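Local coordinates for protein chitooligosaccharide oxidase (PDB 6Y0R) that oxidises the C1 hydroxyl of chitooligosaccharides to the lactone with bicovalently bound FAD, passing the electrons to molecular oxygen to give hydrogen peroxide, at residues 51-56 against 335-340; 138-142 against 311-316; 258-263 against 378-383; 457-462 against 485-489. All coordinates share one frame; numbering follows the deposited sequence.

In the fold
Contacts 1 and 4 lie nearest each other, with closest atoms about 8 Å apart, and both lean on D449. Contact 4 is wholly buried, joining two parts of the berberine-like C-terminal region by a glutamine and apolar packing. Contact 1 is partly buried, rich in hydrogen bonds and touches the flavin. Contacts 1 and 3 sit on opposite sides of the chain's centre, their centres about 34 Å apart, yet share the seven-stranded antiparallel sheet: strand 338-346 forms one edge of it, and strand 371-378 lies inside. Contact 2, partly buried, packs helix 134-145 of the FAD-binding region against helix 312-320 through a tryptophan and a methionine, with one bridging water. Contact 3 is largely backbone and water, with several exposed residues.

Contact 1: residues 51-56 against 335-340; sequences TAYNLR and AHDNFY. With FAD (flavin-adenine dinucleotide), chain B.
The amide of N54 lies flat over the F339 ring, planes 9° apart, with ND2 above the ring centre at 3.5 Å. Both of its ends are also bonded to the F339 backbone: ND2, which also donates to Y96 O, meets F339 O at 2.9 Å, nearly straight, and OD1 accepts from F339 N at 3.1 Å. This pair of bonds, with the stack, fixes the rotation of the amide. R56 N reaches the same OD1 from the opposite face, closing an Asx turn. The bend of R56 at chi3 (69°) brings NE to F339 O at 2.8 Å, the oxygen lying in the guanidinium plane, while NH1 comes to the edge of the Y340 ring and continues to S450. F339 O is thus gripped from both faces of its plane. At the other end, H336 ND1 and D337 N approach Y53 O from opposite faces. CG of Y53 is anti to its backbone N (chi1 169°), sending the ring past A335 O to F339, which it meets rim to rim, and to the flavin methyl C8M, 3.5 Å from Y53 CE2. A single beta bridge, N54 with D337, joins the loop after helix 44-50 to the chain leading into strand 338-346, and Y53 places the contact at the FAD pocket.

Contact 2: residues 138-142 against 311-316; sequences ATELW and DWMGLV
Antiparallel helix packing joins the FAD-binding region to the segment that follows strand 305-310 of the large sheet, and W142 and M313 make its centre. The short axes of 138-142 and 312-316 run at 172° and approach to 10.4 Å. CB of M313 sits over the five-membered ring of W142, 3.5 Å from its centroid and 7° off the normal, a CH-pi contact. The M313 chain then bends at chi2 (69°), so SD lies obliquely beside the same ring, 4.4 Å from the centroid, in a Met-aromatic contact, and CE reaches OG1 of T139, whose hydroxyl is bonded to G135 O. With CG anti to the backbone N, the W142 indole extends across the gap; its benzo end meets the D311 carboxylate and CB of W312. That carboxylate also serves its own helix: D311 is the N-cap, and OD1 accepts from G314 N at 2.9 Å. Towards the other end A138 CB rests against both methyls of V316, each 4.1 Å away. No direct hydrogen bond crosses the interface; one water donates to A138 O at 2.8 Å and accepts a weak bond from NE1 of W312 at 3.0 Å.

Contact 3: residues 258-263 against 378-383; sequences GKGMPA and ITGGTY
K259 O, in the C-terminal part of helix 247-260, takes the backbone N of T382 at 2.9 Å, with the donor in the carbonyl plane. The hydroxyl OG1 of T382 adds a weak bond to the same oxygen at 3.4 Å. A water extends the link: it donates to K259 O at 2.8 Å and to M261 O at 2.7 Å, and accepts from Y383 N. The backbones come close here, and G381 CA lies 3.3 Å from K259 O. With phi at 108°, G381 adopts a conformation suited to glycine. Around this polar centre the packing is modest. The Y383 ring turns its edge to the carbonyls of G260 and M261, while T382 CG2 covers one of its faces and Y383 CB rests near A263 CB. On the far side the extended M261 chain meets I378 tip to tip, CE to CD1 at 4.0 Å, and the same CD1 lies against CA of G258. R173 binds the carbonyls of P262 and G380, bracing both segments. Main-chain atoms, glycines and a water thus do most of the joining between this helix and the loop after strand 371-378, so the link probably rests more on backbone shape than on side-chain polarity.

Contact 4: residues 457-462 against 485-489; sequences ATEMYW and PQSIK
Q486 reaches across the side of helix 454-462 and meets A457 and Y461 with nearly every atom of its side chain. Its CB touches A457 CB at 3.8 Å and lies at the edge of the Y461 ring, near CE2. CG continues over A457 CB, and CD comes within 3.5 Å of the same methyl, which thus supports the chain through three successive carbons. With CG anti to the carbonyl carbon (chi1 -59°) and the chain extended beyond it, the amide is carried to the phenol end of Y461. There OE1 accepts from Y461 OH at 2.7 Å; the hydroxyl stands above the carbonyl plane of the amide, 36° out of it, and the ring and amide planes are 61° apart. NE2 passes A457 and donates to D449 O, while D449 N donates to Y461 OH. The backbone N and O of one residue, D449, therefore hold the glutamine and the tyrosine together, which fixes the amide rotation and satisfies these buried polar groups. The Q486 backbone takes part as well: its O lies 3.1 Å from OG1 of T458 and faces the edge of the W462 indole, whose NE1 is bonded to G211 O. Further on, I488 CD1 packs against both T458 CG2, tightly at 3.3 Å, and W462 CE3 at 3.8 Å. A water donates to P485 O and lies 3.3 Å from T458 OG1. Helix and C-terminal tail are thereby joined within the berberine-like region, the C-terminal element of this family of FAD-linked oxidases.

Contact 1: residues 51-56 against 335-340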
# COMPACT_ATOMS: atom_id res chain seq x y z
N THR A 51 -7.67 -15.19 -10.17
CA THR A 51 -8.56 -15.16 -8.99
C THR A 51 -8.10 -14.01 -8.11
O THR A 51 -6.99 -14.09 -7.56
CB THR A 51 -8.58 -16.47 -8.21
OG1 THR A 51 -8.95 -17.50 -9.13
CG2 THR A 51 -9.58 -16.40 -7.08
N ALA A 52 -8.93 -12.98 -8.02
CA ALA A 52 -8.60 -11.75 -7.27
C ALA A 52 -8.38 -12.11 -5.81
O ALA A 52 -9.03 -13.03 -5.26
CB ALA A 52 -9.67 -10.73 -7.47
N TYR A 53 -7.45 -11.40 -5.16
CA TYR A 53 -7.17 -11.59 -3.73
C TYR A 53 -8.45 -11.42 -2.93
O TYR A 53 -8.80 -12.24 -2.07
CB TYR A 53 -6.15 -10.52 -3.30
CG TYR A 53 -5.98 -10.44 -1.82
CD1 TYR A 53 -5.38 -11.48 -1.14
CD2 TYR A 53 -6.37 -9.33 -1.10
CE1 TYR A 53 -5.22 -11.44 0.24
CE2 TYR A 53 -6.20 -9.28 0.27
CZ TYR A 53 -5.64 -10.34 0.94
OH TYR A 53 -5.42 -10.30 2.29
N ASN A 54 -9.19 -10.34 -3.18
CA ASN A 54 -10.43 -10.05 -2.45
C ASN A 54 -11.59 -10.84 -3.08
O ASN A 54 -11.94 -10.57 -4.21
CB ASN A 54 -10.80 -8.56 -2.42
CG ASN A 54 -11.90 -8.22 -1.44
OD1 ASN A 54 -12.57 -9.11 -0.89
ND2 ASN A 54 -12.05 -6.93 -1.15
N LEU A 55 -12.11 -11.83 -2.35
CA LEU A 55 -13.23 -12.70 -2.82
C LEU A 55 -14.50 -11.88 -3.01
O LEU A 55 -15.42 -12.31 -3.77
CB LEU A 55 -13.41 -13.81 -1.77
CG LEU A 55 -12.18 -14.72 -1.63
CD1 LEU A 55 -12.35 -15.74 -0.50
CD2 LEU A 55 -11.89 -15.42 -2.94
N ARG A 56 -14.58 -10.69 -2.43
CA ARG A 56 -15.73 -9.79 -2.67
C ARG A 56 -15.72 -9.23 -4.10
O ARG A 56 -16.80 -8.79 -4.57
CB ARG A 56 -15.74 -8.65 -1.65
CG ARG A 56 -17.03 -7.85 -1.64
CD ARG A 56 -17.02 -6.80 -0.58
NE ARG A 56 -16.07 -5.69 -0.85
CZ ARG A 56 -16.33 -4.67 -1.64
NH1 ARG A 56 -15.42 -3.71 -1.78
NH2 ARG A 56 -17.46 -4.59 -2.33
N ALA A 335 -3.33 -16.53 -1.39
CA ALA A 335 -3.92 -15.84 -0.22
C ALA A 335 -5.23 -15.18 -0.65
O ALA A 335 -5.33 -14.69 -1.81
CB ALA A 335 -2.93 -14.82 0.31
N HIS A 336 -6.23 -15.18 0.23
CA HIS A 336 -7.53 -14.52 -0.00
C HIS A 336 -8.07 -13.94 1.30
O HIS A 336 -7.74 -14.44 2.39
CB HIS A 336 -8.55 -15.49 -0.63
CG HIS A 336 -8.21 -15.89 -2.02
ND1 HIS A 336 -8.30 -14.99 -3.09
CD2 HIS A 336 -7.74 -17.06 -2.52
CE1 HIS A 336 -7.87 -15.60 -4.18
NE2 HIS A 336 -7.53 -16.87 -3.85
N ASP A 337 -8.90 -12.93 1.15
CA ASP A 337 -9.83 -12.49 2.20
C ASP A 337 -11.10 -12.06 1.50
O ASP A 337 -11.10 -11.93 0.29
CB ASP A 337 -9.17 -11.43 3.09
CG ASP A 337 -9.91 -11.21 4.41
OD1 ASP A 337 -10.85 -11.99 4.72
OD2 ASP A 337 -9.56 -10.24 5.13
N ASN A 338 -12.15 -11.84 2.27
CA ASN A 338 -13.48 -11.42 1.77
C ASN A 338 -13.90 -10.19 2.56
O ASN A 338 -14.31 -10.33 3.70
CB ASN A 338 -14.49 -12.57 1.90
CG ASN A 338 -15.80 -12.32 1.19
OD1 ASN A 338 -16.03 -11.27 0.61
ND2 ASN A 338 -16.70 -13.30 1.29
N PHE A 339 -13.64 -9.00 2.04
CA PHE A 339 -13.65 -7.78 2.89
C PHE A 339 -13.95 -6.51 2.12
O PHE A 339 -13.98 -6.46 0.90
CB PHE A 339 -12.30 -7.69 3.59
CG PHE A 339 -11.17 -7.34 2.66
CD1 PHE A 339 -10.58 -8.30 1.87
CD2 PHE A 339 -10.67 -6.04 2.62
CE1 PHE A 339 -9.50 -8.01 1.05
CE2 PHE A 339 -9.57 -5.76 1.81
CZ PHE A 339 -9.02 -6.73 1.00
N TYR A 340 -14.24 -5.49 2.90
CA TYR A 340 -14.34 -4.09 2.47
C TYR A 340 -13.43 -3.26 3.38
O TYR A 340 -13.24 -3.59 4.53
CB TYR A 340 -15.78 -3.61 2.55
CG TYR A 340 -15.95 -2.15 2.29
CD1 TYR A 340 -15.55 -1.57 1.09
CD2 TYR A 340 -16.43 -1.30 3.28
CE1 TYR A 340 -15.67 -0.21 0.87
CE2 TYR A 340 -16.59 0.05 3.06
CZ TYR A 340 -16.16 0.61 1.86
OH TYR A 340 -16.32 1.95 1.67
PA FAD B . -1.78 -5.46 -7.44
O1A FAD B . -3.21 -5.76 -7.22
O2A FAD B . -0.96 -6.35 -8.29
O5B FAD B . -1.60 -3.98 -7.99
C5B FAD B . -2.04 -2.84 -7.26
C4B FAD B . -2.18 -1.66 -8.20
O4B FAD B . -0.89 -1.33 -8.76
C3B FAD B . -3.09 -1.85 -9.44
O3B FAD B . -3.62 -0.59 -9.88
C2B FAD B . -2.11 -2.38 -10.47
O2B FAD B . -2.55 -2.25 -11.83
C1B FAD B . -0.89 -1.55 -10.17
N9A FAD B . 0.37 -2.16 -10.54
C8A FAD B . 0.93 -3.27 -9.97
N7A FAD B . 2.09 -3.59 -10.52
C5A FAD B . 2.29 -2.64 -11.51
C6A FAD B . 3.32 -2.45 -12.45
N6A FAD B . 4.40 -3.23 -12.49
N1A FAD B . 3.20 -1.42 -13.34
C2A FAD B . 2.08 -0.67 -13.27
N3A FAD B . 1.06 -0.74 -12.42
C4A FAD B . 1.21 -1.76 -11.55
N1 FAD B . 0.14 -1.47 2.38
C2 FAD B . 1.01 -0.75 3.10
O2 FAD B . 1.36 0.43 2.71
N3 FAD B . 1.57 -1.29 4.22
C4 FAD B . 1.27 -2.56 4.69
O4 FAD B . 1.82 -2.99 5.72
C4X FAD B . 0.36 -3.34 3.95
N5 FAD B . 0.10 -4.59 4.34
C5X FAD B . -0.69 -5.37 3.52
C6 FAD B . -0.92 -6.73 3.87
C7 FAD B . -1.72 -7.54 3.08
C7M FAD B . -2.00 -8.97 3.48
C8 FAD B . -2.28 -7.01 1.85
C8M FAD B . -3.07 -7.86 0.87
C9 FAD B . -2.07 -5.65 1.54
C9A FAD B . -1.29 -4.82 2.36
N10 FAD B . -1.05 -3.48 2.01
C10 FAD B . -0.18 -2.70 2.78
C1' FAD B . -1.67 -2.87 0.84
C2' FAD B . -0.76 -2.96 -0.39
O2' FAD B . 0.29 -2.00 -0.31
C3' FAD B . -1.61 -2.71 -1.61
O3' FAD B . -2.61 -3.74 -1.62
C4' FAD B . -0.74 -2.74 -2.87
O4' FAD B . -1.30 -1.93 -3.92
C5' FAD B . -0.59 -4.16 -3.33
O5' FAD B . 0.38 -4.26 -4.39
P FAD B . 0.33 -5.56 -5.30
O1P FAD B . 1.41 -5.46 -6.31
O2P FAD B . 0.24 -6.80 -4.50
O3P FAD B . -1.15 -5.40 -5.96

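Contact 2: residues 138-142 against 311-316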
# COMPACT_ATOMS: atom_id res chain seq x y z
N ALA A 138 12.66 -8.73 0.98
CA ALA A 138 13.35 -8.59 2.28
C ALA A 138 14.35 -9.75 2.43
O ALA A 138 15.52 -9.50 2.83
CB ALA A 138 12.39 -8.59 3.42
N THR A 139 13.94 -10.96 2.06
CA THR A 139 14.81 -12.16 2.21
C THR A 139 16.07 -11.97 1.35
O THR A 139 17.22 -12.21 1.83
CB THR A 139 14.05 -13.43 1.85
OG1 THR A 139 12.98 -13.55 2.79
CG2 THR A 139 14.91 -14.67 1.93
N GLU A 140 15.90 -11.59 0.09
CA GLU A 140 17.03 -11.45 -0.86
C GLU A 140 17.94 -10.31 -0.46
O GLU A 140 19.15 -10.48 -0.51
CB GLU A 140 16.54 -11.25 -2.30
CG GLU A 140 15.99 -12.52 -2.91
CD GLU A 140 17.04 -13.59 -3.20
OE1 GLU A 140 18.22 -13.25 -3.24
OE2 GLU A 140 16.65 -14.77 -3.40
N LEU A 141 17.42 -9.15 -0.07
CA LEU A 141 18.32 -8.04 0.29
C LEU A 141 19.08 -8.39 1.57
O LEU A 141 20.23 -7.99 1.70
CB LEU A 141 17.52 -6.74 0.44
CG LEU A 141 16.90 -6.22 -0.84
CD1 LEU A 141 16.16 -4.92 -0.54
CD2 LEU A 141 17.93 -6.00 -1.96
N TRP A 142 18.41 -9.04 2.51
CA TRP A 142 19.04 -9.46 3.78
C TRP A 142 20.16 -10.45 3.46
O TRP A 142 21.29 -10.25 3.94
CB TRP A 142 17.99 -10.08 4.69
CG TRP A 142 18.55 -10.66 5.95
CD1 TRP A 142 18.65 -11.99 6.21
CD2 TRP A 142 18.97 -9.97 7.13
NE1 TRP A 142 19.13 -12.18 7.47
CE2 TRP A 142 19.32 -10.96 8.07
CE3 TRP A 142 19.09 -8.63 7.50
CZ2 TRP A 142 19.84 -10.63 9.32
CZ3 TRP A 142 19.58 -8.31 8.75
CH2 TRP A 142 19.92 -9.30 9.66
N ASP A 311 16.71 -8.86 14.82
CA ASP A 311 17.34 -8.22 13.65
C ASP A 311 16.25 -8.00 12.61
O ASP A 311 15.08 -8.40 12.81
CB ASP A 311 18.55 -9.02 13.16
CG ASP A 311 18.23 -10.40 12.62
OD1 ASP A 311 17.12 -10.59 12.04
OD2 ASP A 311 19.10 -11.28 12.78
N TRP A 312 16.60 -7.31 11.56
CA TRP A 312 15.63 -6.93 10.52
C TRP A 312 14.84 -8.13 10.01
O TRP A 312 13.60 -8.10 9.88
CB TRP A 312 16.39 -6.22 9.40
CG TRP A 312 15.50 -5.87 8.26
CD1 TRP A 312 15.44 -6.43 7.02
CD2 TRP A 312 14.45 -4.89 8.32
NE1 TRP A 312 14.44 -5.85 6.29
CE2 TRP A 312 13.84 -4.88 7.05
CE3 TRP A 312 13.99 -4.05 9.33
CZ2 TRP A 312 12.79 -4.02 6.74
CZ3 TRP A 312 12.98 -3.18 9.01
CH2 TRP A 312 12.39 -3.17 7.74
N MET A 313 15.51 -9.24 9.65
CA MET A 313 14.79 -10.39 9.08
C MET A 313 13.88 -11.00 10.15
O MET A 313 12.79 -11.46 9.81
CB MET A 313 15.79 -11.41 8.52
CG MET A 313 15.20 -12.40 7.63
SD MET A 313 14.64 -11.67 6.05
CE MET A 313 12.95 -12.25 6.15
N GLY A 314 14.29 -10.98 11.42
CA GLY A 314 13.46 -11.37 12.58
C GLY A 314 12.20 -10.51 12.73
O GLY A 314 11.12 -11.05 13.03
N LEU A 315 12.35 -9.22 12.48
CA LEU A 315 11.24 -8.25 12.54
C LEU A 315 10.28 -8.58 11.40
O LEU A 315 9.06 -8.65 11.65
CB LEU A 315 11.85 -6.85 12.48
CG LEU A 315 10.97 -5.64 12.79
CD1 LEU A 315 9.97 -5.41 11.72
CD2 LEU A 315 10.38 -5.67 14.17
N VAL A 316 10.77 -8.73 10.16
CA VAL A 316 9.94 -9.10 8.99
C VAL A 316 9.18 -10.40 9.27
O VAL A 316 7.98 -10.51 8.97
CB VAL A 316 10.80 -9.23 7.73
CG1 VAL A 316 10.04 -9.85 6.56
CG2 VAL A 316 11.45 -7.91 7.39
O HOH W 1 15.78 -6.85 3.76

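Contact 3: residues 258-263 against 378-383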
# COMPACT_ATOMS: atom_id res chain seq x y z
N GLY A 258 3.38 11.32 19.27
CA GLY A 258 3.84 11.04 17.90
C GLY A 258 4.42 12.26 17.23
O GLY A 258 5.41 12.10 16.48
N LYS A 259 3.85 13.44 17.47
CA LYS A 259 4.35 14.68 16.81
C LYS A 259 5.83 14.90 17.13
O LYS A 259 6.58 15.33 16.25
CB LYS A 259 3.58 15.93 17.26
CG LYS A 259 2.13 15.98 16.85
CD LYS A 259 1.57 17.34 17.25
CE LYS A 259 0.21 17.66 16.69
NZ LYS A 259 -0.46 18.72 17.49
N GLY A 260 6.24 14.65 18.37
CA GLY A 260 7.61 14.99 18.75
C GLY A 260 8.57 13.81 18.80
O GLY A 260 9.77 14.02 19.01
N MET A 261 8.09 12.59 18.60
CA MET A 261 8.91 11.41 18.94
C MET A 261 10.00 11.23 17.88
O MET A 261 9.87 11.56 16.69
CB MET A 261 8.06 10.15 19.07
CG MET A 261 7.61 9.60 17.73
SD MET A 261 6.33 8.31 18.11
CE MET A 261 5.84 7.84 16.45
N PRO A 262 11.15 10.63 18.25
CA PRO A 262 12.23 10.43 17.31
C PRO A 262 11.84 9.56 16.11
O PRO A 262 10.93 8.72 16.23
CB PRO A 262 13.34 9.73 18.11
CG PRO A 262 12.99 10.05 19.56
CD PRO A 262 11.48 10.15 19.60
N ALA A 263 12.58 9.74 15.02
CA ALA A 263 12.38 9.04 13.74
C ALA A 263 12.50 7.52 13.94
O ALA A 263 11.92 6.78 13.13
CB ALA A 263 13.39 9.53 12.72
N ILE A 378 0.82 6.73 13.10
CA ILE A 378 1.47 8.07 13.08
C ILE A 378 2.40 8.08 11.88
O ILE A 378 3.40 7.30 11.87
CB ILE A 378 2.22 8.35 14.41
CG1 ILE A 378 1.26 8.27 15.59
CG2 ILE A 378 2.88 9.71 14.29
CD1 ILE A 378 1.90 7.87 16.90
N THR A 379 2.05 8.78 10.80
CA THR A 379 2.93 8.91 9.62
C THR A 379 3.83 10.14 9.75
O THR A 379 4.87 10.13 9.12
CB THR A 379 2.13 9.03 8.31
OG1 THR A 379 1.34 10.22 8.32
CG2 THR A 379 1.22 7.85 8.11
N GLY A 380 3.39 11.17 10.46
CA GLY A 380 4.10 12.47 10.47
C GLY A 380 4.86 12.75 11.76
O GLY A 380 5.31 11.81 12.47
N GLY A 381 4.99 14.05 12.04
CA GLY A 381 5.72 14.57 13.19
C GLY A 381 7.02 15.21 12.72
O GLY A 381 7.45 14.97 11.58
N THR A 382 7.59 16.00 13.60
CA THR A 382 8.80 16.80 13.30
C THR A 382 9.86 15.97 12.59
O THR A 382 10.42 16.47 11.57
CB THR A 382 9.35 17.34 14.62
OG1 THR A 382 8.32 18.07 15.28
CG2 THR A 382 10.55 18.24 14.36
N TYR A 383 10.18 14.77 13.09
CA TYR A 383 11.33 13.97 12.61
C TYR A 383 10.94 12.91 11.57
O TYR A 383 11.84 12.22 11.10
CB TYR A 383 12.08 13.36 13.79
CG TYR A 383 12.64 14.42 14.69
CD1 TYR A 383 13.66 15.24 14.27
CD2 TYR A 383 12.10 14.64 15.93
CE1 TYR A 383 14.14 16.25 15.10
CE2 TYR A 383 12.58 15.61 16.79
CZ TYR A 383 13.59 16.45 16.34
OH TYR A 383 14.07 17.46 17.17
O HOH W 2 8.73 13.70 15.43

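Contact 4: residues 457-462 against 485-489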
# COMPACT_ATOMS: atom_id res chain seq x y z
N ALA A 457 -12.68 10.04 -5.74
CA ALA A 457 -11.60 9.10 -5.36
C ALA A 457 -10.27 9.69 -5.81
O ALA A 457 -9.29 9.72 -5.05
CB ALA A 457 -11.84 7.74 -5.97
N THR A 458 -10.21 10.16 -7.04
CA THR A 458 -8.96 10.73 -7.59
C THR A 458 -8.50 11.91 -6.70
O THR A 458 -7.28 12.06 -6.32
CB THR A 458 -9.22 10.95 -9.09
OG1 THR A 458 -10.00 9.93 -9.76
CG2 THR A 458 -7.96 11.05 -9.89
N GLU A 459 -9.43 12.77 -6.26
CA GLU A 459 -9.08 13.88 -5.37
C GLU A 459 -8.66 13.36 -3.99
O GLU A 459 -7.73 13.95 -3.38
CB GLU A 459 -10.26 14.87 -5.33
CG GLU A 459 -10.13 15.89 -4.23
CD GLU A 459 -10.93 15.53 -2.98
OE1 GLU A 459 -12.21 15.40 -3.08
OE2 GLU A 459 -10.30 15.38 -1.90
N MET A 460 -9.32 12.33 -3.45
CA MET A 460 -8.96 11.76 -2.13
C MET A 460 -7.52 11.20 -2.19
O MET A 460 -6.72 11.41 -1.24
CB MET A 460 -9.90 10.64 -1.72
CG MET A 460 -11.31 11.05 -1.47
SD MET A 460 -11.41 11.80 0.13
CE MET A 460 -13.18 12.11 0.16
N TYR A 461 -7.20 10.49 -3.27
CA TYR A 461 -5.89 9.79 -3.33
C TYR A 461 -4.73 10.76 -3.63
O TYR A 461 -3.66 10.55 -3.02
CB TYR A 461 -5.87 8.67 -4.35
CG TYR A 461 -6.87 7.56 -4.11
CD1 TYR A 461 -7.20 7.14 -2.84
CD2 TYR A 461 -7.56 7.01 -5.19
CE1 TYR A 461 -8.13 6.13 -2.63
CE2 TYR A 461 -8.47 5.99 -5.00
CZ TYR A 461 -8.77 5.56 -3.71
OH TYR A 461 -9.73 4.60 -3.48
N TRP A 462 -4.94 11.74 -4.50
CA TRP A 462 -3.81 12.56 -5.04
C TRP A 462 -4.00 14.07 -4.78
O TRP A 462 -3.06 14.81 -5.07
CB TRP A 462 -3.55 12.23 -6.51
CG TRP A 462 -3.14 10.80 -6.71
CD1 TRP A 462 -1.98 10.22 -6.26
CD2 TRP A 462 -3.92 9.76 -7.29
NE1 TRP A 462 -1.98 8.89 -6.60
CE2 TRP A 462 -3.18 8.57 -7.19
CE3 TRP A 462 -5.17 9.71 -7.91
CZ2 TRP A 462 -3.62 7.37 -7.73
CZ3 TRP A 462 -5.65 8.50 -8.37
CH2 TRP A 462 -4.88 7.35 -8.29
N PRO A 485 -11.64 2.58 -12.58
CA PRO A 485 -12.65 3.59 -12.29
C PRO A 485 -12.13 4.79 -11.47
O PRO A 485 -12.80 5.85 -11.54
CB PRO A 485 -13.72 2.80 -11.52
CG PRO A 485 -13.58 1.38 -12.09
CD PRO A 485 -12.06 1.21 -12.24
N GLN A 486 -11.01 4.65 -10.75
CA GLN A 486 -10.54 5.72 -9.83
C GLN A 486 -9.24 6.34 -10.33
O GLN A 486 -8.68 7.09 -9.59
CB GLN A 486 -10.37 5.20 -8.40
CG GLN A 486 -11.68 4.64 -7.86
CD GLN A 486 -11.64 4.25 -6.40
OE1 GLN A 486 -10.61 3.77 -5.92
NE2 GLN A 486 -12.80 4.28 -5.75
N SER A 487 -8.91 6.14 -11.59
CA SER A 487 -7.59 6.49 -12.15
C SER A 487 -7.64 7.90 -12.76
O SER A 487 -8.71 8.54 -12.79
CB SER A 487 -7.11 5.45 -13.11
OG SER A 487 -7.85 5.46 -14.32
N ILE A 488 -6.48 8.39 -13.15
CA ILE A 488 -6.25 9.78 -13.63
C ILE A 488 -6.69 9.88 -15.08
O ILE A 488 -6.20 9.12 -15.90
CB ILE A 488 -4.77 10.15 -13.45
CG1 ILE A 488 -4.43 10.26 -11.96
CG2 ILE A 488 -4.44 11.43 -14.22
CD1 ILE A 488 -4.96 11.47 -11.25
N LYS A 489 -7.37 10.82 -15.42
CA LYS A 489 -7.83 11.00 -16.82
C LYS A 489 -6.90 11.98 -17.53
O LYS A 489 -6.45 12.97 -16.96
CB LYS A 489 -9.30 11.46 -16.87
CG LYS A 489 -10.30 10.41 -16.39
CD LYS A 489 -11.73 10.92 -16.43
CE LYS A 489 -12.76 9.92 -15.99
NZ LYS A 489 -14.13 10.50 -16.04
O HOH W 3 -12.27 8.57 -11.72